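Local coordinates for mitochondrial enolase superfamily member 1 (Homo sapiens, PDB 4A35), which catalyses the magnesium-dependent dehydration of L-fuconate to 2-keto-3-deoxy-L-fuconate, a step in the breakdown of L-fucose, at residues V119-W124 against D329-G334; L126-K129 against P134-K137; P189-S194 against W275-T280; S341-A346 against I370-I375; V353-G358 against E364-L369. All coordinates share one frame; numbering follows the deposited sequence.

Contact 1 of 5, residues V119-W124 against D329-G334; sequences VLNAVW and DSCRLG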
# COMPACT_ATOMS: atom_id res chain seq x y z
N VAL A 119 8.46 14.79 1.51
CA VAL A 119 8.02 16.17 1.78
C VAL A 119 8.17 16.46 3.28
O VAL A 119 8.77 17.48 3.67
CB VAL A 119 6.57 16.39 1.27
CG1 VAL A 119 5.97 17.69 1.79
CG2 VAL A 119 6.52 16.34 -0.28
N LEU A 120 7.58 15.57 4.11
CA LEU A 120 7.67 15.75 5.58
C LEU A 120 9.13 15.75 6.09
O LEU A 120 9.47 16.56 6.99
CB LEU A 120 6.84 14.67 6.29
CG LEU A 120 5.31 14.86 6.27
CD1 LEU A 120 4.56 13.64 6.88
CD2 LEU A 120 4.90 16.12 7.05
N ASN A 121 10.03 14.90 5.51
CA ASN A 121 11.46 14.90 5.86
C ASN A 121 12.07 16.27 5.61
O ASN A 121 12.88 16.70 6.42
CB ASN A 121 12.27 13.80 5.10
CG ASN A 121 11.97 12.39 5.63
OD1 ASN A 121 11.45 12.23 6.74
ND2 ASN A 121 12.31 11.34 4.88
N ALA A 122 11.73 16.94 4.46
CA ALA A 122 12.24 18.26 4.14
C ALA A 122 11.73 19.31 5.19
O ALA A 122 12.48 20.19 5.62
CB ALA A 122 11.85 18.64 2.70
N VAL A 123 10.49 19.16 5.67
CA VAL A 123 9.96 20.11 6.66
C VAL A 123 10.68 19.93 8.02
O VAL A 123 11.06 20.91 8.65
CB VAL A 123 8.40 19.97 6.79
CG1 VAL A 123 7.86 20.84 7.92
CG2 VAL A 123 7.70 20.34 5.46
N TRP A 124 10.89 18.66 8.46
CA TRP A 124 11.63 18.37 9.73
C TRP A 124 13.06 18.90 9.62
O TRP A 124 13.56 19.52 10.56
CB TRP A 124 11.62 16.87 10.03
CG TRP A 124 10.33 16.45 10.67
CD1 TRP A 124 9.23 15.92 10.04
CD2 TRP A 124 9.97 16.62 12.04
NE1 TRP A 124 8.19 15.78 10.94
CE2 TRP A 124 8.66 16.10 12.20
CE3 TRP A 124 10.67 17.07 13.18
CZ2 TRP A 124 8.00 16.09 13.43
CZ3 TRP A 124 10.04 16.98 14.43
CH2 TRP A 124 8.73 16.50 14.55
N ASP A 329 11.45 2.32 9.61
CA ASP A 329 12.16 2.88 8.48
C ASP A 329 11.78 4.37 8.38
O ASP A 329 10.59 4.72 8.44
CB ASP A 329 11.90 2.13 7.18
CG ASP A 329 12.78 2.76 6.09
OD1 ASP A 329 13.94 2.33 5.96
OD2 ASP A 329 12.32 3.69 5.40
N SER A 330 12.81 5.22 8.26
CA SER A 330 12.70 6.68 8.23
C SER A 330 11.97 7.19 6.98
O SER A 330 11.47 8.31 7.00
CB SER A 330 14.12 7.28 8.27
OG SER A 330 14.94 6.91 7.16
N CYS A 331 11.99 6.42 5.86
CA CYS A 331 11.43 6.90 4.56
C CYS A 331 10.23 6.06 3.99
O CYS A 331 9.66 6.47 2.98
CB CYS A 331 12.56 6.99 3.54
SG CYS A 331 13.77 8.27 3.95
N ARG A 332 9.85 4.96 4.63
CA ARG A 332 8.71 4.12 4.28
C ARG A 332 7.46 4.63 5.02
O ARG A 332 6.39 4.74 4.45
CB ARG A 332 8.99 2.66 4.70
CG ARG A 332 7.77 1.69 4.38
CD ARG A 332 7.39 1.61 2.90
NE ARG A 332 8.55 1.19 2.09
CZ ARG A 332 8.49 0.85 0.81
NH1 ARG A 332 7.32 0.88 0.16
NH2 ARG A 332 9.59 0.45 0.17
N LEU A 333 7.62 4.90 6.33
CA LEU A 333 6.51 5.47 7.13
C LEU A 333 6.40 6.97 6.85
O LEU A 333 7.27 7.56 6.17
CB LEU A 333 6.80 5.23 8.64
CG LEU A 333 6.81 3.74 9.09
CD1 LEU A 333 7.14 3.66 10.60
CD2 LEU A 333 5.40 3.05 8.91
N GLY A 334 5.36 7.58 7.40
CA GLY A 334 5.07 8.99 7.23
C GLY A 334 6.03 9.90 8.01
O GLY A 334 5.62 10.59 8.94
O HOH W 1 11.73 10.29 8.68

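Contact 2 of 5, residues L126-K129 against P134-K137; sequences LWAK and PVWK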
# COMPACT_ATOMS: atom_id res chain seq x y z
N LEU A 126 14.16 21.44 7.73
CA LEU A 126 14.05 22.89 7.78
C LEU A 126 13.80 23.39 9.21
O LEU A 126 14.49 24.32 9.68
CB LEU A 126 12.91 23.32 6.85
CG LEU A 126 12.58 24.82 6.80
CD1 LEU A 126 13.83 25.68 6.43
CD2 LEU A 126 11.42 25.07 5.82
N TRP A 127 12.84 22.80 9.91
CA TRP A 127 12.49 23.18 11.27
C TRP A 127 13.71 23.02 12.19
O TRP A 127 14.09 23.97 12.90
CB TRP A 127 11.29 22.30 11.75
CG TRP A 127 10.78 22.63 13.13
CD1 TRP A 127 11.02 23.76 13.84
CD2 TRP A 127 9.94 21.80 13.95
NE1 TRP A 127 10.40 23.70 15.06
CE2 TRP A 127 9.67 22.54 15.13
CE3 TRP A 127 9.28 20.58 13.75
CZ2 TRP A 127 8.88 22.02 16.16
CZ3 TRP A 127 8.46 20.09 14.76
CH2 TRP A 127 8.25 20.82 15.94
N ALA A 128 14.37 21.84 12.15
CA ALA A 128 15.54 21.56 13.01
C ALA A 128 16.68 22.55 12.70
O ALA A 128 17.25 23.13 13.61
CB ALA A 128 16.01 20.12 12.83
N LYS A 129 16.90 22.85 11.43
CA LYS A 129 17.92 23.84 11.05
C LYS A 129 17.57 25.25 11.56
O LYS A 129 18.48 25.94 12.06
CB LYS A 129 18.12 23.90 9.52
CG LYS A 129 18.86 22.69 8.92
CD LYS A 129 18.83 22.79 7.38
CE LYS A 129 19.82 21.79 6.78
NZ LYS A 129 19.57 21.59 5.31
N PRO A 134 20.25 19.38 15.70
CA PRO A 134 19.98 18.15 14.92
C PRO A 134 18.57 17.66 15.30
O PRO A 134 18.08 17.98 16.40
CB PRO A 134 21.05 17.16 15.42
CG PRO A 134 21.53 17.71 16.71
CD PRO A 134 21.24 19.16 16.79
N VAL A 135 17.89 16.95 14.39
CA VAL A 135 16.53 16.48 14.66
C VAL A 135 16.48 15.67 15.99
O VAL A 135 15.52 15.84 16.76
CB VAL A 135 15.94 15.70 13.44
CG1 VAL A 135 14.78 14.78 13.85
CG2 VAL A 135 15.49 16.69 12.35
N TRP A 136 17.44 14.77 16.25
CA TRP A 136 17.37 13.99 17.50
C TRP A 136 17.25 14.92 18.75
O TRP A 136 16.44 14.67 19.65
CB TRP A 136 18.55 13.01 17.66
CG TRP A 136 19.90 13.63 17.94
CD1 TRP A 136 20.87 13.91 17.03
CD2 TRP A 136 20.43 14.00 19.23
NE1 TRP A 136 21.96 14.48 17.65
CE2 TRP A 136 21.74 14.52 19.01
CE3 TRP A 136 19.93 13.96 20.55
CZ2 TRP A 136 22.55 14.99 20.05
CZ3 TRP A 136 20.75 14.44 21.59
CH2 TRP A 136 22.03 14.97 21.33
N LYS A 137 17.97 16.06 18.73
CA LYS A 137 18.03 16.99 19.86
C LYS A 137 16.79 17.83 19.91
O LYS A 137 16.27 18.08 21.00
CB LYS A 137 19.31 17.85 19.79
CG LYS A 137 19.51 18.80 20.98
CD LYS A 137 19.52 18.09 22.35
CE LYS A 137 20.05 19.00 23.46
NZ LYS A 137 19.60 18.50 24.81

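Contact 3 of 5, residues P189-S194 against W275-T280; sequences PAYTTS and WIEEPT. With MG (magnesium ion), chain B.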
# COMPACT_ATOMS: atom_id res chain seq x y z
N PRO A 189 24.67 1.61 19.34
CA PRO A 189 25.28 0.37 18.83
C PRO A 189 24.73 -0.01 17.45
O PRO A 189 23.52 0.12 17.21
CB PRO A 189 24.91 -0.66 19.90
CG PRO A 189 23.61 -0.11 20.54
CD PRO A 189 24.02 1.37 20.65
N ALA A 190 25.63 -0.41 16.53
CA ALA A 190 25.24 -0.80 15.16
C ALA A 190 25.66 -2.22 14.80
O ALA A 190 26.46 -2.86 15.48
CB ALA A 190 25.87 0.18 14.15
N TYR A 191 25.06 -2.73 13.72
CA TYR A 191 25.48 -3.99 13.10
C TYR A 191 25.77 -3.66 11.66
O TYR A 191 25.21 -2.66 11.14
CB TYR A 191 24.41 -5.09 13.24
CG TYR A 191 23.14 -4.92 12.43
CD1 TYR A 191 23.03 -5.46 11.14
CD2 TYR A 191 21.98 -4.41 13.01
CE1 TYR A 191 21.84 -5.39 10.42
CE2 TYR A 191 20.75 -4.41 12.33
CZ TYR A 191 20.69 -4.89 11.03
OH TYR A 191 19.52 -4.86 10.33
N THR A 192 26.61 -4.47 11.02
CA THR A 192 26.93 -4.27 9.63
C THR A 192 26.18 -5.27 8.68
O THR A 192 26.08 -6.46 8.94
CB THR A 192 28.45 -4.30 9.36
OG1 THR A 192 28.63 -3.96 7.99
CG2 THR A 192 29.11 -5.69 9.70
N THR A 193 25.73 -4.75 7.53
CA THR A 193 25.09 -5.54 6.47
C THR A 193 26.10 -5.66 5.30
O THR A 193 25.78 -6.21 4.25
CB THR A 193 23.72 -4.92 6.14
OG1 THR A 193 22.95 -5.03 7.34
CG2 THR A 193 22.93 -5.70 5.01
N SER A 194 27.33 -5.16 5.48
CA SER A 194 28.31 -5.16 4.39
C SER A 194 28.81 -6.57 3.95
O SER A 194 29.37 -6.68 2.86
CB SER A 194 29.47 -4.24 4.73
OG SER A 194 28.98 -2.91 4.81
N TRP A 275 17.90 -13.34 14.84
CA TRP A 275 16.61 -13.15 14.26
C TRP A 275 16.59 -13.55 12.79
O TRP A 275 17.66 -13.63 12.12
CB TRP A 275 16.11 -11.69 14.40
CG TRP A 275 16.75 -10.62 13.56
CD1 TRP A 275 16.73 -10.51 12.19
CD2 TRP A 275 17.25 -9.36 14.05
NE1 TRP A 275 17.31 -9.31 11.80
CE2 TRP A 275 17.62 -8.58 12.92
CE3 TRP A 275 17.45 -8.83 15.36
CZ2 TRP A 275 18.14 -7.28 13.05
CZ3 TRP A 275 17.99 -7.56 15.48
CH2 TRP A 275 18.30 -6.78 14.33
N ILE A 276 15.38 -13.81 12.33
CA ILE A 276 15.06 -13.97 10.90
C ILE A 276 14.20 -12.76 10.53
O ILE A 276 13.12 -12.53 11.13
CB ILE A 276 14.41 -15.33 10.44
CG1 ILE A 276 14.08 -15.21 8.91
CG2 ILE A 276 13.10 -15.65 11.21
CD1 ILE A 276 15.39 -15.14 7.92
N GLU A 277 14.71 -11.96 9.59
CA GLU A 277 14.05 -10.73 9.19
C GLU A 277 13.20 -10.97 7.91
O GLU A 277 13.65 -11.64 6.96
CB GLU A 277 15.13 -9.67 8.98
CG GLU A 277 14.62 -8.32 8.45
CD GLU A 277 15.76 -7.31 8.41
OE1 GLU A 277 16.70 -7.48 9.22
OE2 GLU A 277 15.66 -6.29 7.68
N GLU A 278 11.99 -10.34 7.86
CA GLU A 278 11.04 -10.43 6.76
C GLU A 278 10.91 -11.87 6.21
O GLU A 278 11.14 -12.10 5.02
CB GLU A 278 11.42 -9.45 5.64
CG GLU A 278 11.24 -8.00 6.03
CD GLU A 278 10.94 -7.20 4.79
OE1 GLU A 278 11.86 -7.05 3.95
OE2 GLU A 278 9.78 -6.74 4.65
N PRO A 279 10.57 -12.87 7.06
CA PRO A 279 10.43 -14.24 6.52
C PRO A 279 9.32 -14.34 5.46
O PRO A 279 9.39 -15.22 4.60
CB PRO A 279 10.09 -15.07 7.77
CG PRO A 279 9.41 -14.07 8.73
CD PRO A 279 10.28 -12.83 8.51
N THR A 280 8.31 -13.44 5.48
CA THR A 280 7.24 -13.53 4.48
C THR A 280 6.79 -12.11 4.11
O THR A 280 7.49 -11.12 4.48
CB THR A 280 6.09 -14.44 5.00
OG1 THR A 280 5.26 -14.76 3.90
CG2 THR A 280 5.24 -13.79 6.15
MG MG B . 15.88 -6.17 5.52
O HOH W 2 14.43 -7.29 4.86
O HOH W 3 16.36 -5.53 3.24
O HOH W 4 17.44 -4.98 5.55

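Contact 4 of 5, residues S341-A346 against I370-I375; sequences SVLLMA and IIFDYI. With EDO (1,2-ethanediol), chain G.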
# COMPACT_ATOMS: atom_id res chain seq x y z
N SER A 341 5.01 7.75 16.40
CA SER A 341 3.83 6.96 16.84
C SER A 341 4.19 5.47 16.96
O SER A 341 3.72 4.80 17.89
CB SER A 341 2.64 7.15 15.89
OG SER A 341 2.73 6.49 14.63
N VAL A 342 5.08 4.98 16.06
CA VAL A 342 5.48 3.56 16.07
C VAL A 342 6.47 3.36 17.23
O VAL A 342 6.37 2.36 17.92
CB VAL A 342 6.02 3.14 14.68
CG1 VAL A 342 6.61 1.72 14.72
CG2 VAL A 342 4.89 3.19 13.63
N LEU A 343 7.45 4.27 17.44
CA LEU A 343 8.34 4.13 18.62
C LEU A 343 7.51 4.06 19.91
O LEU A 343 7.82 3.29 20.83
CB LEU A 343 9.31 5.35 18.72
CG LEU A 343 10.37 5.42 17.63
CD1 LEU A 343 11.13 6.76 17.71
CD2 LEU A 343 11.34 4.20 17.74
N LEU A 344 6.52 4.95 20.02
CA LEU A 344 5.67 4.97 21.23
C LEU A 344 4.83 3.69 21.38
O LEU A 344 4.76 3.14 22.48
CB LEU A 344 4.78 6.22 21.25
CG LEU A 344 5.52 7.55 21.48
CD1 LEU A 344 4.64 8.73 21.02
CD2 LEU A 344 5.97 7.69 22.94
N MET A 345 4.32 3.15 20.29
CA MET A 345 3.57 1.87 20.38
C MET A 345 4.49 0.72 20.79
O MET A 345 4.14 -0.07 21.64
CB MET A 345 2.89 1.51 19.05
CG MET A 345 1.62 2.36 18.76
SD MET A 345 0.68 1.68 17.37
CE MET A 345 1.87 1.95 16.00
N ALA A 346 5.74 0.66 20.21
CA ALA A 346 6.69 -0.43 20.52
C ALA A 346 7.04 -0.39 22.02
O ALA A 346 7.13 -1.44 22.64
CB ALA A 346 7.95 -0.24 19.67
N ILE A 370 16.38 6.79 16.44
CA ILE A 370 16.73 5.78 17.45
C ILE A 370 17.53 6.40 18.63
O ILE A 370 17.36 5.94 19.76
CB ILE A 370 17.39 4.54 16.81
CG1 ILE A 370 17.17 3.29 17.69
CG2 ILE A 370 18.86 4.73 16.39
CD1 ILE A 370 15.59 2.82 17.89
N ILE A 371 18.33 7.47 18.38
CA ILE A 371 19.01 8.17 19.46
C ILE A 371 17.90 8.81 20.35
O ILE A 371 17.96 8.73 21.57
CB ILE A 371 20.05 9.15 18.93
CG1 ILE A 371 21.29 8.34 18.39
CG2 ILE A 371 20.45 10.21 19.98
CD1 ILE A 371 22.17 9.17 17.51
N PHE A 372 16.90 9.46 19.69
CA PHE A 372 15.75 10.03 20.41
C PHE A 372 15.02 8.91 21.20
O PHE A 372 14.73 9.11 22.39
CB PHE A 372 14.78 10.79 19.48
CG PHE A 372 13.42 11.02 20.14
CD1 PHE A 372 13.26 11.96 21.15
CD2 PHE A 372 12.31 10.23 19.78
CE1 PHE A 372 12.01 12.16 21.76
CE2 PHE A 372 11.08 10.38 20.44
CZ PHE A 372 10.94 11.36 21.42
N ASP A 373 14.82 7.74 20.57
CA ASP A 373 14.16 6.61 21.23
C ASP A 373 14.90 6.27 22.56
O ASP A 373 14.26 6.15 23.62
CB ASP A 373 14.11 5.37 20.32
CG ASP A 373 13.47 4.22 21.04
OD1 ASP A 373 12.27 4.32 21.36
OD2 ASP A 373 14.20 3.25 21.40
N TYR A 374 16.23 6.07 22.48
CA TYR A 374 17.02 5.76 23.68
C TYR A 374 16.92 6.82 24.76
O TYR A 374 16.71 6.50 25.94
CB TYR A 374 18.52 5.55 23.33
CG TYR A 374 19.36 5.27 24.57
CD1 TYR A 374 19.22 4.08 25.28
CD2 TYR A 374 20.27 6.21 25.05
CE1 TYR A 374 19.96 3.83 26.43
CE2 TYR A 374 21.03 5.97 26.20
CZ TYR A 374 20.88 4.78 26.88
OH TYR A 374 21.61 4.56 28.02
N ILE A 375 17.15 8.09 24.39
CA ILE A 375 17.16 9.18 25.37
C ILE A 375 15.75 9.42 25.99
O ILE A 375 15.66 9.61 27.20
CB ILE A 375 17.72 10.48 24.76
CG1 ILE A 375 19.22 10.31 24.36
CG2 ILE A 375 17.51 11.68 25.72
CD1 ILE A 375 19.75 11.45 23.42
C1 EDO G . 21.16 1.22 29.70
O1 EDO G . 20.64 2.48 29.32
C2 EDO G . 21.43 0.32 28.49
O2 EDO G . 20.24 -0.38 28.18
O HOH W 5 10.51 2.34 21.64

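Contact 5 of 5, residues V353-G358 against E364-L369; sequences VCPHAG and ELVQHL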
# COMPACT_ATOMS: atom_id res chain seq x y z
N VAL A 353 13.06 -1.82 19.32
CA VAL A 353 13.12 -1.26 17.97
C VAL A 353 14.58 -1.39 17.48
O VAL A 353 15.53 -0.91 18.15
CB VAL A 353 12.59 0.21 17.88
CG1 VAL A 353 12.77 0.81 16.49
CG2 VAL A 353 11.12 0.29 18.29
N CYS A 354 14.73 -1.99 16.29
CA CYS A 354 16.03 -2.19 15.59
C CYS A 354 15.89 -1.61 14.20
O CYS A 354 15.37 -2.26 13.27
CB CYS A 354 16.39 -3.67 15.55
SG CYS A 354 16.74 -4.37 17.19
N PRO A 355 16.23 -0.32 14.03
CA PRO A 355 15.90 0.33 12.76
C PRO A 355 16.50 -0.33 11.52
O PRO A 355 17.61 -0.89 11.57
CB PRO A 355 16.51 1.74 12.91
CG PRO A 355 16.41 1.99 14.38
CD PRO A 355 16.73 0.65 15.04
N HIS A 356 15.78 -0.21 10.40
CA HIS A 356 16.30 -0.55 9.10
C HIS A 356 17.11 0.66 8.61
O HIS A 356 16.74 1.82 8.85
CB HIS A 356 15.16 -0.91 8.11
CG HIS A 356 15.57 -0.95 6.66
ND1 HIS A 356 15.23 0.08 5.78
CD2 HIS A 356 16.24 -1.90 5.98
CE1 HIS A 356 15.71 -0.28 4.59
NE2 HIS A 356 16.30 -1.47 4.65
N ALA A 357 18.15 0.39 7.86
CA ALA A 357 18.93 1.49 7.28
C ALA A 357 19.66 1.01 6.00
O ALA A 357 19.20 0.06 5.36
CB ALA A 357 19.88 2.07 8.33
N GLY A 358 20.66 1.77 5.55
CA GLY A 358 21.37 1.50 4.31
C GLY A 358 20.78 2.33 3.18
O GLY A 358 20.41 3.49 3.39
N GLU A 364 21.72 8.12 7.68
CA GLU A 364 21.79 9.54 8.03
C GLU A 364 20.50 10.01 8.75
O GLU A 364 20.60 10.76 9.71
CB GLU A 364 22.00 10.39 6.76
CG GLU A 364 23.45 10.46 6.26
CD GLU A 364 24.11 9.16 5.82
OE1 GLU A 364 23.40 8.23 5.35
OE2 GLU A 364 25.36 9.13 5.78
N LEU A 365 19.34 9.48 8.36
CA LEU A 365 18.05 9.94 8.98
C LEU A 365 17.68 9.12 10.19
O LEU A 365 17.42 9.67 11.24
CB LEU A 365 16.86 9.87 7.98
CG LEU A 365 16.74 11.02 6.97
CD1 LEU A 365 18.02 11.12 6.08
CD2 LEU A 365 15.46 10.86 6.11
N VAL A 366 17.63 7.80 10.03
CA VAL A 366 17.09 6.93 11.06
C VAL A 366 17.91 6.98 12.39
O VAL A 366 17.32 6.82 13.44
CB VAL A 366 16.86 5.51 10.55
CG1 VAL A 366 18.09 4.62 10.71
CG2 VAL A 366 15.60 4.92 11.22
N GLN A 367 19.21 7.28 12.32
CA GLN A 367 20.06 7.42 13.54
C GLN A 367 19.41 8.49 14.51
O GLN A 367 19.45 8.30 15.72
CB GLN A 367 21.51 7.83 13.14
CG GLN A 367 21.59 9.21 12.47
CD GLN A 367 23.03 9.62 12.15
OE1 GLN A 367 24.00 9.15 12.79
NE2 GLN A 367 23.17 10.42 11.11
N HIS A 368 18.81 9.59 13.96
CA HIS A 368 18.18 10.61 14.81
C HIS A 368 17.01 10.00 15.58
O HIS A 368 16.80 10.33 16.74
CB HIS A 368 17.64 11.78 13.93
CG HIS A 368 18.71 12.65 13.33
ND1 HIS A 368 19.13 13.82 13.96
CD2 HIS A 368 19.37 12.52 12.16
CE1 HIS A 368 20.06 14.33 13.18
NE2 HIS A 368 20.23 13.59 12.07
N LEU A 369 16.22 9.17 14.90
CA LEU A 369 15.02 8.62 15.51
C LEU A 369 15.37 7.64 16.66
O LEU A 369 14.71 7.64 17.71
CB LEU A 369 14.13 7.94 14.44
CG LEU A 369 13.63 8.85 13.30
CD1 LEU A 369 12.87 8.01 12.20
CD2 LEU A 369 12.78 9.96 13.81
O HOH W 6 22.66 5.62 4.63

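Contact 1 of 5, residues V119-W124 against D329-G334
Asn121 and Leu120, neighbours on helix 110-131, each reach the loop 329-334 in a different way, one through polar groups and the other by apolar packing. The amide of Asn121 presents both of its ends to the loop. Its nitrogen lies against sulfur, with Asn121 ND2 3.5 Å from Cys331 SG; no hydrogen bond joins the two, and ND2 is hydrogen-bonded to Ile55 O. The oxygen is joined to the loop by a water, which donates to Asn121 OD1 at 2.8 Å and to Ser330 O at 2.6 Å. Asn121 OD1 is also hydrogen-bonded to Ser335 OG, so partners at both ends fix the rotation of the amide. Leu120 has its CG beside the backbone N (chi1 -76°), from where CD1 is carried to Gly334 O at 3.8 Å, a methyl group resting on a carbonyl. No direct hydrogen bond crosses here, and the water supplies the polar link instead. The loop has its own internal brace: Asp329 OD2 accepts from Cys331 N at 2.8 Å, met from above the carboxylate plane, which makes an Asx turn. Asp329 OD1 is meanwhile hydrogen-bonded to His356, a predicted active-site residue. As elsewhere in the enolase superfamily, the contact joins the N-terminal domain to the C-terminal barrel. Leu120 packs on helix 89-97 and on the start of helix 335-348, while Asn121 and Cys331 touch helix 362-377; the loop after strand 325-326 thus lies against helices 110-131 and 362-377 and runs into helix 335-348.

Contact 2 of 5, residues L126-K129 against P134-K137
Ala128 and Val135 make the apolar part of this contact, methyl against methyl. Ala128 CB points at the second segment and meets Val135 CG2 at 3.5 Å, a close fit for two methyl carbons. The first torsion of Val135 decides which branch does the touching: CG1 lies opposite the backbone N (chi1 159°), and CG2 sits beside that N and is turned to the alanine. The same methyl of Ala128 also lies against the main chain before the valine, with Ala128 CB 4.3 Å from Pro134 C and 4.0 Å from Val135 N. The arrangement is a turn between two consecutive helices of the N-terminal domain, 110-131 and 135-141, linked by three residues; the small alanine lets the backbones approach until Ala128 CA and Val135 CA are 5.4 Å apart. The backbone interactions belong to the start of the second helix. Pro134 holds the N-cap position, and its carbonyl receives a weak hydrogen bond, Lys137 N to Pro134 O at 3.0 Å. Hydrogen bonds to other parts of the fold complete the polar group: Val135 pairs through its backbone with Gly414, and Trp136 N bonds to His368 ND1 of helix 362-377. Salt bridges tie both lysines to other parts of the chain: Lys129, whose CB points away from the second segment, pairs with Asp125 and Glu418, and Lys137 with Asp141 and Glu180.

Contact 3 of 5, residues P189-S194 against W275-T280
Tyr191 and Trp275 meet in the interior of the enolase-type barrel. Strand 188-192 is hydrogen-bonded through its backbone to residues of strands 219-223 and 386-388, and strand 275-277 lies farther round the wall, its Trp275 CA 12.8 Å from Tyr191 CA. The side chain of Tyr191 bridges much of that gap. From CB, which points toward segment 275-280, CG is set between the backbone N and the carbonyl carbon (chi1 70°), sending the ring inward. Along the ring, CE2 is the first atom to touch, 3.9 Å from Trp275 CZ2. The two rings form an offset edge-to-face pair, the edge of the indole turned to the face of the phenol, with planes at 82° and centroids of Tyr191 and the six-membered ring of Trp275 5.7 Å apart. At the tip, Tyr191 OH lies at the edge of the indole, near its plane, and is hydrogen-bonded to Lys221 NZ. That lysine also makes a salt bridge with Glu277 OE1. The same oxygen accepts from Trp275 NE1 at 3.2 Å on its anti lone pair, and from Gln327, so three donors hold the carboxylate in position. Trp275 is thus a second-shell residue behind a metal ligand, and Tyr191 acts one step back, through Lys221. The extended chain of Glu277 brings OE2 to the magnesium ion at 2.2 Å, alongside Asp251 and Glu306. One of the metal's waters lies 1.9 Å from the ion and donates a hydrogen bond to Glu278 OE1 at 2.7 Å.

Contact 4 of 5, residues S341-A346 against I370-I375
Leu343 holds its CG beside the backbone N (chi1 -69°), whereas Asp373 swings its CG to the far side from its own N (chi1 178°), and these two settings bring the side chains together between helices 335-348 and 362-377. Leu343 works as a branched wedge. Its CD2 packs against the carboxylate of Asp373, 3.7 Å from Asp373 OD1. The same Leu343 CD2 is just within range of Ile370 CD1, at 4.5 Å. The other branch goes to the ring of Phe372: Leu343 CD1 approaches at the ring edge, near its plane, 4.2 Å from Phe372 CD2. The methyl offers the carboxylate oxygen no hydrogen bond; a water supplies one, donating to Asp373 OD1 at 2.7 Å and to Leu343 O at 3.0 Å. The second oxygen, Asp373 OD2, is hydrogen-bonded to Ser378 OG. Asp373 also belongs with Tyr188 and Ser380 to a second magnesium site, distinct from the catalytic one, so the water and the serine probably help to set its position. The short helical segments run in roughly the same direction, at 38°, as expected for successive outer helices of a beta/alpha barrel. Their axes come no nearer than 11.1 Å, a distance bridged by Leu343 from one side and Asp373, Phe372 and Ile370 from the other. Helix 335-348 also packs on the preceding helix 311-319, through Val342 and Met345, while helix 362-377 is flanked by helix 135-141 of the N-terminal domain, through Ile371, Phe372 and Ile375, and by helix 176-186.

Contact 5 of 5, residues V353-G358 against E364-L369
Val366 supplies the helix side of this contact, spreading its two methyls over Pro355 CB, Ala357 CB and the carbonyl of His356. Its first torsion is unusual: CG1 lies between the backbone N and the carbonyl carbon, yet chi1 is 89°, some 30° from the staggered value, which suggests that the surrounding packing turns it. In this setting CG1 rests 3.6 Å from His356 O and 3.9 Å from Ala357 CB, while CG2 lies 3.7 Å from Pro355 CB. Pro355 and Ala357 both direct CB at the helix, and the residue between them does the opposite. His356 points away, with CG far round from its own N (chi1 166°), and its ring is turned to the active site, where ND1 is hydrogen-bonded to Asp329 OD1. Across the helix, Gln367 folds back on the previous turn: NE2 donates to Glu364 O at 2.9 Å, nearly in the plane of its own amide, so its polar end is tied to the helix itself. The loop is also held by Ala357 N, which donates to Glu387 OE1. Residues 356-358 are probable substrate-binding residues by analogy with relatives, and His356 is a predicted catalytic residue; a histidine paired with an aspartate is familiar from the mandelate racemase group. The chemistry is therefore divided between two sides of one loop: apolar packing on helix 362-377 helps, with the backbone bonds, to place the main chain, and the polar ring is presented to the magnesium and substrate site.

Along the chain, contact 2 closes first, contact 3 follows, and both fall between the two segments of contact 1; contact 4 comes last and encloses contact 5. Contacts 1 and 2 share helix 110-131 of the N-terminal domain, their centres about 13 Å apart, while contacts 4 and 5 share helix 362-377 of the barrel, with centres about 11 Å apart. That second helix is the meeting point: His368 touches contact 2, and Leu365 touches contact 1. Contacts 2 and 3 have centres about 28 Å apart, across the chain's centre, but contact 3 touches contact 5 through Trp275 and Cys354. Contact 5 thus connects the domain interface of contact 1, the barrel helices of contact 4 and the metal-site strand of contact 3.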